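Local atomic coordinates of VirX1 (Cyanophage Syn10, PDB entry 6QGM), a protein that iodinates diverse substrates as a marine viral halogenase, probably flavin-dependent like other members of the tryptophan halogenase family. Residues B[404-410]-B[421-427]. Sequence-based numbering, arbitrary orientation.
Sequences AMHYAYS and CTQMCNY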
ATOM      1  N   ALA B 404      21.714  -5.495   4.278  1.00 48.92           N
ATOM      2  CA  ALA B 404      22.283  -4.135   4.151  1.00 48.60           C
ATOM      3  C   ALA B 404      22.073  -3.344   5.454  1.00 49.52           C
ATOM      4  O   ALA B 404      22.975  -2.558   5.810  1.00 48.11           O
ATOM      5  CB  ALA B 404      21.688  -3.412   2.963  1.00 49.55           C
ATOM      6  N   MET B 405      20.950  -3.560   6.158  1.00 50.67           N
ATOM      7  CA  MET B 405      20.612  -2.818   7.398  1.00 50.89           C
ATOM      8  C   MET B 405      21.614  -3.132   8.516  1.00 51.09           C
ATOM      9  O   MET B 405      21.836  -2.247   9.352  1.00 51.24           O
ATOM     10  CB  MET B 405      19.191  -3.145   7.860  1.00 53.18           C
ATOM     11  CG  MET B 405      18.128  -2.446   7.049  1.00 55.19           C
ATOM     12  SD  MET B 405      16.479  -2.610   7.731  1.00 58.46           S
ATOM     13  CE  MET B 405      15.522  -1.684   6.533  1.00 61.01           C
ATOM     14  N   HIS B 406      22.208  -4.329   8.520  1.00 52.22           N
ATOM     15  CA  HIS B 406      23.251  -4.756   9.500  1.00 53.04           C
ATOM     16  C   HIS B 406      24.471  -3.830   9.431  1.00 51.84           C
ATOM     17  O   HIS B 406      25.119  -3.628  10.475  1.00 53.54           O
ATOM     18  CB  HIS B 406      23.713  -6.198   9.249  1.00 54.12           C
ATOM     19  CG  HIS B 406      22.667  -7.238   9.469  1.00 54.01           C
ATOM     20  ND1 HIS B 406      21.469  -7.238   8.794  1.00 57.17           N
ATOM     21  CD2 HIS B 406      22.652  -8.332  10.249  1.00 53.38           C
ATOM     22  CE1 HIS B 406      20.745  -8.275   9.176  1.00 56.76           C
ATOM     23  NE2 HIS B 406      21.453  -8.961  10.065  1.00 55.24           N
ATOM     24  N   TYR B 407      24.788  -3.332   8.236  1.00 49.60           N
ATOM     25  CA  TYR B 407      25.934  -2.428   7.972  1.00 49.82           C
ATOM     26  C   TYR B 407      25.502  -0.983   8.230  1.00 49.84           C
ATOM     27  O   TYR B 407      26.203  -0.249   8.936  1.00 51.25           O
ATOM     28  CB  TYR B 407      26.434  -2.590   6.530  1.00 49.05           C
ATOM     29  CG  TYR B 407      27.011  -3.940   6.183  1.00 46.87           C
ATOM     30  CD1 TYR B 407      28.296  -4.275   6.552  1.00 46.31           C
ATOM     31  CD2 TYR B 407      26.284  -4.867   5.454  1.00 46.69           C
ATOM     32  CE1 TYR B 407      28.850  -5.505   6.234  1.00 47.38           C
ATOM     33  CE2 TYR B 407      26.809  -6.103   5.128  1.00 47.26           C
ATOM     34  CZ  TYR B 407      28.101  -6.424   5.520  1.00 48.93           C
ATOM     35  OH  TYR B 407      28.645  -7.637   5.198  1.00 49.94           O
ATOM     36  N   ALA B 408      24.357  -0.605   7.664  1.00 50.47           N
ATOM     37  CA  ALA B 408      23.882   0.788   7.537  1.00 52.28           C
ATOM     38  C   ALA B 408      23.813   1.473   8.906  1.00 54.10           C
ATOM     39  O   ALA B 408      24.114   2.686   8.978  1.00 54.57           O
ATOM     40  CB  ALA B 408      22.530   0.786   6.869  1.00 54.14           C
ATOM     41  N   TYR B 409      23.417   0.724   9.941  1.00 55.37           N
ATOM     42  CA  TYR B 409      23.088   1.249  11.290  1.00 53.35           C
ATOM     43  C   TYR B 409      24.247   1.038  12.268  1.00 51.76           C
ATOM     44  O   TYR B 409      24.104   1.458  13.413  1.00 49.52           O
ATOM     45  CB  TYR B 409      21.784   0.617  11.768  1.00 52.23           C
ATOM     46  CG  TYR B 409      20.585   1.146  11.036  1.00 53.95           C
ATOM     47  CD1 TYR B 409      20.118   2.425  11.293  1.00 54.58           C
ATOM     48  CD2 TYR B 409      19.937   0.397  10.067  1.00 54.14           C
ATOM     49  CE1 TYR B 409      19.007   2.939  10.647  1.00 53.13           C
ATOM     50  CE2 TYR B 409      18.846   0.904   9.381  1.00 55.38           C
ATOM     51  CZ  TYR B 409      18.393   2.185   9.667  1.00 54.11           C
ATOM     52  OH  TYR B 409      17.349   2.710   8.975  1.00 54.66           O
ATOM     53  N   SER B 410      25.358   0.436  11.830  1.00 51.94           N
ATOM     54  CA  SER B 410      26.561   0.241  12.676  1.00 52.28           C
ATOM     55  C   SER B 410      27.083   1.600  13.145  1.00 55.84           C
ATOM     56  O   SER B 410      26.828   2.616  12.450  1.00 59.79           O
ATOM     57  CB  SER B 410      27.628  -0.523  11.964  1.00 49.99           C
ATOM     58  OG  SER B 410      28.807  -0.575  12.753  1.00 48.94           O
ATOM     59  N   CYS B 421      30.031   2.317   4.678  1.00 55.81           N
ATOM     60  CA  CYS B 421      28.802   1.564   5.037  1.00 54.84           C
ATOM     61  C   CYS B 421      27.846   2.442   5.858  1.00 53.92           C
ATOM     62  O   CYS B 421      26.633   2.324   5.628  1.00 51.93           O
ATOM     63  CB  CYS B 421      29.133   0.297   5.806  1.00 55.38           C
ATOM     64  SG  CYS B 421      29.870  -0.989   4.767  1.00 61.61           S
ATOM     65  N   THR B 422      28.375   3.298   6.744  1.00 52.21           N
ATOM     66  CA  THR B 422      27.609   3.972   7.828  1.00 51.58           C
ATOM     67  C   THR B 422      27.408   5.458   7.555  1.00 51.92           C
ATOM     68  O   THR B 422      26.509   6.036   8.208  1.00 51.61           O
ATOM     69  CB  THR B 422      28.291   3.837   9.200  1.00 53.44           C
ATOM     70  OG1 THR B 422      29.614   4.377   9.159  1.00 52.08           O
ATOM     71  CG2 THR B 422      28.357   2.403   9.681  1.00 53.67           C
ATOM     72  N   GLN B 423      28.229   6.078   6.695  1.00 52.43           N
ATOM     73  CA  GLN B 423      28.281   7.562   6.585  1.00 52.60           C
ATOM     74  C   GLN B 423      28.139   8.028   5.131  1.00 55.13           C
ATOM     75  O   GLN B 423      27.793   9.201   4.962  1.00 57.17           O
ATOM     76  CB  GLN B 423      29.570   8.093   7.218  1.00 50.39           C
ATOM     77  CG  GLN B 423      29.715   7.754   8.699  1.00 48.55           C
ATOM     78  CD  GLN B 423      28.581   8.288   9.536  1.00 48.32           C
ATOM     79  OE1 GLN B 423      28.064   9.377   9.275  1.00 46.79           O
ATOM     80  NE2 GLN B 423      28.179   7.520  10.545  1.00 48.35           N
ATOM     81  N   MET B 424      28.387   7.184   4.127  1.00 58.87           N
ATOM     82  CA  MET B 424      28.457   7.626   2.707  1.00 61.91           C
ATOM     83  C   MET B 424      27.366   6.945   1.878  1.00 60.49           C
ATOM     84  O   MET B 424      26.603   7.660   1.229  1.00 64.09           O
ATOM     85  CB  MET B 424      29.839   7.356   2.113  1.00 66.71           C
ATOM     86  CG  MET B 424      30.861   8.368   2.584  1.00 71.87           C
ATOM     87  SD  MET B 424      32.259   8.473   1.446  1.00 87.12           S
ATOM     88  CE  MET B 424      31.477   9.066  -0.061  1.00 82.10           C
ATOM     89  N   CYS B 425      27.272   5.623   1.908  1.00 61.41           N
ATOM     90  CA  CYS B 425      26.268   4.850   1.128  1.00 63.53           C
ATOM     91  C   CYS B 425      24.837   5.324   1.453  1.00 62.29           C
ATOM     92  O   CYS B 425      24.477   5.373   2.654  1.00 63.34           O
ATOM     93  CB  CYS B 425      26.395   3.365   1.417  1.00 65.23           C
ATOM     94  SG  CYS B 425      25.252   2.377   0.427  1.00 69.92           S
ATOM     95  N   ASN B 426      24.060   5.658   0.417  1.00 60.03           N
ATOM     96  CA  ASN B 426      22.622   6.034   0.498  1.00 58.47           C
ATOM     97  C   ASN B 426      21.759   4.804   0.213  1.00 57.40           C
ATOM     98  O   ASN B 426      21.736   4.338  -0.936  1.00 56.65           O
ATOM     99  CB  ASN B 426      22.242   7.138  -0.487  1.00 58.50           C
ATOM    100  CG  ASN B 426      23.019   8.404  -0.236  1.00 59.10           C
ATOM    101  OD1 ASN B 426      23.776   8.839  -1.102  1.00 58.56           O
ATOM    102  ND2 ASN B 426      22.856   8.970   0.954  1.00 58.63           N
ATOM    103  N   TYR B 427      21.037   4.321   1.224  1.00 56.47           N
ATOM    104  CA  TYR B 427      20.287   3.051   1.150  1.00 55.01           C
ATOM    105  C   TYR B 427      18.849   3.294   0.695  1.00 57.72           C
ATOM    106  O   TYR B 427      18.146   2.304   0.427  1.00 60.26           O
ATOM    107  CB  TYR B 427      20.386   2.349   2.500  1.00 54.97           C
ATOM    108  CG  TYR B 427      21.775   1.867   2.868  1.00 53.47           C
ATOM    109  CD1 TYR B 427      22.237   0.618   2.476  1.00 51.22           C
ATOM    110  CD2 TYR B 427      22.632   2.658   3.619  1.00 52.53           C
ATOM    111  CE1 TYR B 427      23.497   0.171   2.831  1.00 51.40           C
ATOM    112  CE2 TYR B 427      23.896   2.223   3.988  1.00 52.14           C
ATOM    113  CZ  TYR B 427      24.329   0.971   3.599  1.00 51.63           C
ATOM    114  OH  TYR B 427      25.569   0.529   3.957  1.00 51.50           O
TER
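The Tyr427 ring receives Ala408 CB on one face and Cys425 SG on the opposite face, while the carbonyl oxygen of Cys421 lies at its edge, in the ring plane. On the Ala408 side the contact is a CH-pi interaction, since CB stands 3.7 Å from the centroid of the Tyr427 ring and 20° off its normal. Ala404, one helical turn earlier, meets the same ring obliquely, with CB 4.0 Å from Tyr427 CE1. Two consecutive helices, 382-408 and 416-424, joined by a short loop, pack together here in the tryptophan halogenase fold, the second with the loop leaving it. No hydrogen bond crosses between 404-410 and 421-427, so packing carries the contact.

The Tyr407 ring is approached differently. Cys421 SG lies 4.9 Å from its centroid and 47° off the normal, an oblique sulfur-aromatic contact. With CG anti to the carbonyl carbon, the near side of the Tyr407 ring stays by Cys421 SG while the hydroxyl end leads away, to a hydrogen bond with Glu352; Tyr407 CB is 4.0 Å from Cys421 CB. At the C-terminal end of 404-410, Thr422 CG2 rests near two carbonyl oxygens, those of Tyr407 and Ser410, and the same CG2 is 3.8 Å from Ser410 CB. The hydroxyl of Thr422 is instead bonded to Trp418 O.

Trp442 stacks on Tyr427 and touches Ala408, tying helix 441-451 to this helix pair. A second subunit also borders it: Tyr379 of that subunit bonds through its hydroxyl to Ser410 O. The hydroxyl end of Tyr427 is anchored within its own segment, where OH donates to Cys421 O at 2.7 Å, in the carbonyl plane and on a lone pair, with a C=O...OH angle of 125°.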